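Local coordinates for putative lipoprotein (Bacteroides thetaiotaomicron, PDB 4Q1Z) that is of unknown function but, as a two-domain protein of the DUF4876 family, is probably held at a bacterial membrane by a lipid anchor, at residues I134-N137 and I141-L144; T186-A191 and S221-N226. All blocks are in the same frame, centred on the assembly; numbering follows the deposited sequence.

Contact 1 (I134-N137 and I141-L144); sequences IYNN and ILYL
N136 and L142 bury the most surface here, and they meet where a delta methyl of L142 covers the flat amide of N136. With its CG anti to the backbone N (chi1 -179°), N136 extends its carboxamide from strand 131-136 toward the start of strand 142-143. L142 CD1 lies over one face of this amide, shifted to its oxygen side, 3.5 Å from N136 OD1 and 3.8 Å from N136 CG. The amide nitrogen reaches the backbone on that side: N136 ND2 is 3.9 Å from I141 CA and 3.6 Å from L142 N, a packing distance without a hydrogen bond. The polar atoms of the buried amide are gripped from other directions. ND2 is bonded to the carbonyl oxygens of D140 and L190, and OD1 to S138 OG, which together should fix the rotation of the amide; the bonds to S138 and D140 tie it to the connection 138-140, that to L190 to strand 189-190. The other end of the contact is purely apolar. I134 CG2, anti to its own backbone N, touches L144 CD2 at 4.2 Å, the two side chains lying alongside and pointing opposite ways. The segments run 154° apart, yet no backbone hydrogen bond joins them, and N136 CA and L142 CA remain 7.2 Å apart, so this is side-chain packing across a three-residue connection and not a beta hairpin. Strand 131-136 lies inside the large mixed sheet between 108-114 and 195-199, where I134 also packs on L108 and F110; strand 142-143, outside that sheet, pairs antiparallel with 189-190, and L144 rests on L190 and C196.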
loop_
_atom_site.group_PDB
_atom_site.type_symbol
_atom_site.label_atom_id
_atom_site.label_comp_id
_atom_site.label_asym_id
_atom_site.label_seq_id
_atom_site.Cartn_x
_atom_site.Cartn_y
_atom_site.Cartn_z
ATOM N N ILE A 134 4.437 -3.942 1.369
ATOM C CA ILE A 134 4.049 -2.529 1.318
ATOM C C ILE A 134 4.857 -1.880 0.196
ATOM O O ILE A 134 6.048 -2.126 0.115
ATOM C CB ILE A 134 4.353 -1.957 2.749
ATOM C CG1 ILE A 134 3.313 -2.403 3.753
ATOM C CG2 ILE A 134 4.609 -0.460 2.824
ATOM C CD1 ILE A 134 1.915 -2.315 3.194
ATOM N N TYR A 135 4.213 -1.097 -0.688
ATOM C CA TYR A 135 4.860 -0.467 -1.849
ATOM C C TYR A 135 4.647 1.047 -1.882
ATOM O O TYR A 135 3.541 1.530 -1.621
ATOM C CB TYR A 135 4.303 -1.108 -3.142
ATOM C CG TYR A 135 4.866 -0.629 -4.475
ATOM C CD1 TYR A 135 6.073 -1.124 -4.965
ATOM C CD2 TYR A 135 4.119 0.204 -5.311
ATOM C CE1 TYR A 135 6.565 -0.736 -6.216
ATOM C CE2 TYR A 135 4.606 0.609 -6.558
ATOM C CZ TYR A 135 5.822 0.122 -7.014
ATOM O OH TYR A 135 6.302 0.500 -8.249
ATOM N N ASN A 136 5.712 1.793 -2.234
ATOM C CA ASN A 136 5.612 3.233 -2.426
ATOM C C ASN A 136 5.117 3.428 -3.847
ATOM O O ASN A 136 5.884 3.285 -4.813
ATOM C CB ASN A 136 6.919 3.955 -2.150
ATOM C CG ASN A 136 6.847 5.466 -2.308
ATOM O OD1 ASN A 136 5.877 6.030 -2.822
ATOM N ND2 ASN A 136 7.880 6.161 -1.864
ATOM N N ASN A 137 3.800 3.669 -3.963
ATOM C CA ASN A 137 3.075 3.838 -5.227
ATOM C C ASN A 137 3.010 5.334 -5.664
ATOM O O ASN A 137 2.517 5.642 -6.749
ATOM C CB ASN A 137 1.668 3.258 -5.020
ATOM C CG ASN A 137 0.976 2.721 -6.228
ATOM O OD1 ASN A 137 1.541 1.980 -7.042
ATOM N ND2 ASN A 137 -0.299 3.032 -6.326
ATOM N N ILE A 141 9.574 10.136 -2.340
ATOM C CA ILE A 141 10.036 9.393 -1.166
ATOM C C ILE A 141 9.057 9.598 -0.006
ATOM O O ILE A 141 8.610 10.721 0.223
ATOM C CB ILE A 141 11.476 9.848 -0.763
ATOM C CG1 ILE A 141 12.469 9.694 -1.917
ATOM C CG2 ILE A 141 12.006 9.142 0.511
ATOM C CD1 ILE A 141 13.469 10.800 -1.956
ATOM N N LEU A 142 8.720 8.512 0.697
ATOM C CA LEU A 142 7.882 8.476 1.898
ATOM C C LEU A 142 8.685 7.909 3.036
ATOM O O LEU A 142 9.480 6.991 2.806
ATOM C CB LEU A 142 6.658 7.572 1.690
ATOM C CG LEU A 142 5.495 8.062 0.852
ATOM C CD1 LEU A 142 4.650 6.885 0.397
ATOM C CD2 LEU A 142 4.639 9.103 1.622
ATOM N N TYR A 143 8.437 8.364 4.266
ATOM C CA TYR A 143 9.141 7.796 5.408
ATOM C C TYR A 143 8.228 6.884 6.185
ATOM O O TYR A 143 7.161 7.309 6.637
ATOM C CB TYR A 143 9.718 8.890 6.300
ATOM C CG TYR A 143 10.900 9.575 5.657
ATOM C CD1 TYR A 143 12.190 9.080 5.817
ATOM C CD2 TYR A 143 10.734 10.726 4.896
ATOM C CE1 TYR A 143 13.287 9.727 5.257
ATOM C CE2 TYR A 143 11.821 11.372 4.316
ATOM C CZ TYR A 143 13.098 10.869 4.498
ATOM O OH TYR A 143 14.170 11.497 3.910
ATOM N N LEU A 144 8.641 5.618 6.339
ATOM C CA LEU A 144 7.860 4.603 7.051
ATOM C C LEU A 144 7.869 4.783 8.564
ATOM O O LEU A 144 7.028 4.201 9.235
ATOM C CB LEU A 144 8.383 3.191 6.732
ATOM C CG LEU A 144 8.172 2.660 5.323
ATOM C CD1 LEU A 144 8.998 1.435 5.131
ATOM C CD2 LEU A 144 6.691 2.361 5.050
#

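Contact 2 (T186-A191 and S221-N226); sequences TEYPLA and SEFEFN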
loop_
_atom_site.group_PDB
_atom_site.type_symbol
_atom_site.label_atom_id
_atom_site.label_comp_id
_atom_site.label_asym_id
_atom_site.label_seq_id
_atom_site.Cartn_x
_atom_site.Cartn_y
_atom_site.Cartn_z
ATOM N N THR A 186 13.068 9.980 10.098
ATOM C CA THR A 186 13.792 10.005 8.824
ATOM C C THR A 186 14.706 8.767 8.614
ATOM O O THR A 186 15.456 8.711 7.628
ATOM C CB THR A 186 14.610 11.312 8.723
ATOM O OG1 THR A 186 15.306 11.548 9.963
ATOM C CG2 THR A 186 13.740 12.523 8.316
ATOM N N GLU A 187 14.609 7.770 9.504
ATOM C CA GLU A 187 15.407 6.546 9.423
ATOM C C GLU A 187 14.943 5.561 8.317
ATOM O O GLU A 187 15.807 4.917 7.716
ATOM C CB GLU A 187 15.417 5.809 10.773
ATOM C CG GLU A 187 16.301 6.449 11.826
ATOM C CD GLU A 187 16.107 5.891 13.222
ATOM O OE1 GLU A 187 16.498 4.725 13.464
ATOM O OE2 GLU A 187 15.568 6.624 14.079
ATOM N N TYR A 188 13.626 5.388 8.071
ATOM C CA TYR A 188 13.228 4.384 7.075
ATOM C C TYR A 188 12.484 4.969 5.879
ATOM O O TYR A 188 11.266 4.791 5.763
ATOM C CB TYR A 188 12.420 3.226 7.697
ATOM C CG TYR A 188 13.122 2.602 8.882
ATOM C CD1 TYR A 188 14.075 1.602 8.705
ATOM C CD2 TYR A 188 12.894 3.067 10.176
ATOM C CE1 TYR A 188 14.754 1.051 9.794
ATOM C CE2 TYR A 188 13.588 2.547 11.265
ATOM C CZ TYR A 188 14.505 1.527 11.073
ATOM O OH TYR A 188 15.181 1.017 12.156
ATOM N N PRO A 189 13.220 5.574 4.913
ATOM C CA PRO A 189 12.551 6.063 3.707
ATOM C C PRO A 189 12.311 4.964 2.684
ATOM O O PRO A 189 13.115 4.024 2.537
ATOM C CB PRO A 189 13.536 7.082 3.148
ATOM C CG PRO A 189 14.863 6.592 3.585
ATOM C CD PRO A 189 14.675 5.847 4.864
ATOM N N LEU A 190 11.223 5.138 1.925
ATOM C CA LEU A 190 10.873 4.280 0.821
ATOM C C LEU A 190 10.769 5.183 -0.410
ATOM O O LEU A 190 10.061 6.188 -0.389
ATOM C CB LEU A 190 9.571 3.529 1.148
ATOM C CG LEU A 190 9.463 2.042 0.764
ATOM C CD1 LEU A 190 10.453 1.188 1.511
ATOM C CD2 LEU A 190 8.077 1.531 1.044
ATOM N N ALA A 191 11.583 4.908 -1.424
ATOM C CA ALA A 191 11.589 5.675 -2.671
ATOM C C ALA A 191 10.483 5.168 -3.601
ATOM O O ALA A 191 10.067 4.015 -3.465
ATOM C CB ALA A 191 12.943 5.534 -3.353
ATOM N N SER A 221 13.432 -10.133 4.224
ATOM C CA SER A 221 12.381 -9.191 4.651
ATOM C C SER A 221 13.036 -8.046 5.393
ATOM O O SER A 221 13.955 -8.287 6.170
ATOM C CB SER A 221 11.366 -9.884 5.564
ATOM O OG SER A 221 10.635 -10.918 4.925
ATOM N N GLU A 222 12.599 -6.808 5.141
ATOM C CA GLU A 222 13.125 -5.609 5.805
ATOM C C GLU A 222 12.787 -5.647 7.288
ATOM O O GLU A 222 13.648 -5.401 8.135
ATOM C CB GLU A 222 12.530 -4.339 5.156
ATOM C CG GLU A 222 13.091 -4.001 3.779
ATOM C CD GLU A 222 12.652 -4.890 2.635
ATOM O OE1 GLU A 222 11.473 -5.310 2.609
ATOM O OE2 GLU A 222 13.486 -5.136 1.740
ATOM N N PHE A 223 11.532 -5.997 7.594
ATOM C CA PHE A 223 10.997 -6.059 8.951
ATOM C C PHE A 223 10.388 -7.415 9.284
ATOM O O PHE A 223 10.134 -8.234 8.399
ATOM C CB PHE A 223 9.948 -4.945 9.176
ATOM C CG PHE A 223 10.579 -3.607 9.458
ATOM C CD1 PHE A 223 11.018 -2.797 8.420
ATOM C CD2 PHE A 223 10.826 -3.202 10.762
ATOM C CE1 PHE A 223 11.668 -1.590 8.683
ATOM C CE2 PHE A 223 11.493 -2.011 11.024
ATOM C CZ PHE A 223 11.893 -1.201 9.985
ATOM N N GLU A 224 10.198 -7.658 10.587
ATOM C CA GLU A 224 9.557 -8.845 11.121
ATOM C C GLU A 224 8.834 -8.518 12.401
ATOM O O GLU A 224 9.202 -7.578 13.081
ATOM C CB GLU A 224 10.535 -9.995 11.330
ATOM C CG GLU A 224 11.601 -9.764 12.378
ATOM C CD GLU A 224 12.354 -11.020 12.737
ATOM O OE1 GLU A 224 11.922 -12.115 12.319
ATOM O OE2 GLU A 224 13.392 -10.906 13.424
ATOM N N PHE A 225 7.772 -9.279 12.696
ATOM C CA PHE A 225 6.969 -9.174 13.913
ATOM C C PHE A 225 7.535 -10.129 14.971
ATOM O O PHE A 225 6.876 -11.116 15.314
ATOM C CB PHE A 225 5.509 -9.516 13.611
ATOM C CG PHE A 225 4.799 -8.589 12.662
ATOM C CD1 PHE A 225 4.343 -7.345 13.091
ATOM C CD2 PHE A 225 4.486 -8.998 11.370
ATOM C CE1 PHE A 225 3.638 -6.498 12.225
ATOM C CE2 PHE A 225 3.759 -8.157 10.505
ATOM C CZ PHE A 225 3.351 -6.905 10.940
ATOM N N ASN A 226 8.767 -9.875 15.447
ATOM C CA ASN A 226 9.401 -10.744 16.441
ATOM C C ASN A 226 8.672 -10.670 17.814
ATOM O O ASN A 226 8.325 -9.590 18.283
ATOM C CB ASN A 226 10.877 -10.381 16.585
ATOM C CG ASN A 226 11.652 -11.165 17.595
ATOM O OD1 ASN A 226 11.492 -12.374 17.758
ATOM N ND2 ASN A 226 12.562 -10.489 18.264
#
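Y188 and F223 form a T-shaped aromatic pair: the edge of F223 points at the face of Y188, with centroids 5.2 Å apart and planes at 72°. The side chain of Y188 leaves the backbone with CG beside the backbone N; chi1 -52° sends the ring toward F223, and chi2 -85° turns its face to the phenyl edge. CB itself is still well short of the phenyl ring. At CG the contact begins, with Y188 CG 4.1 Å from F223 CZ. Y188 CD1 comes next and has two neighbours, F223 CZ at 3.8 Å and F223 CE1 at 4.0 Å; relative to the F223 ring, Y188 CD1 lies at the edge and in the plane. Y188 CE1 makes the closest approach, 3.6 Å to F223 CZ, and Y188 CZ follows at 3.9 Å from the same atom. The phenyl corner at CZ, with CE1 next to it, therefore sits over the tyrosine face, displaced to the CD1-CE1 rim of Y188. The pair bridges two sheets: Y188 immediately precedes strand 189-190 of a small two-stranded antiparallel sheet, whereas F223 begins the short strand 223-224, which runs parallel to both of its neighbours, 195-199 and 238-245, in the large mixed sheet. Beyond Y188 CZ, the hydroxyl lies past the phenyl corner and makes no hydrogen bond to 221-226. The backbone N of Y188 is fixed by D145 OD1, and its ring also packs on Y238. F223 is walled in by C196, I198, M240 and P182, while its backbone is hydrogen-bonded to I197 and S199.

From the N terminus the chain first builds the separate seven-stranded sheet, then enters the large mixed sheet through strands 108-114 and 131-136. Contact 1 closes a loop of three residues, 138-140. Contact 2 opens only later and closes a loop of 29 residues, 192-220, which includes strand 195-199; the two contacts thus follow in series, neither enclosing nor crossing the other. Their centres are 10 Å apart, and they join through the small antiparallel sheet of 142-143 and 189-190, where L142 O and L190 N are 2.7 Å apart, a probable hydrogen bond. Together they fasten this ribbon to the large sheet, at strand 131-136 and at strand 223-224.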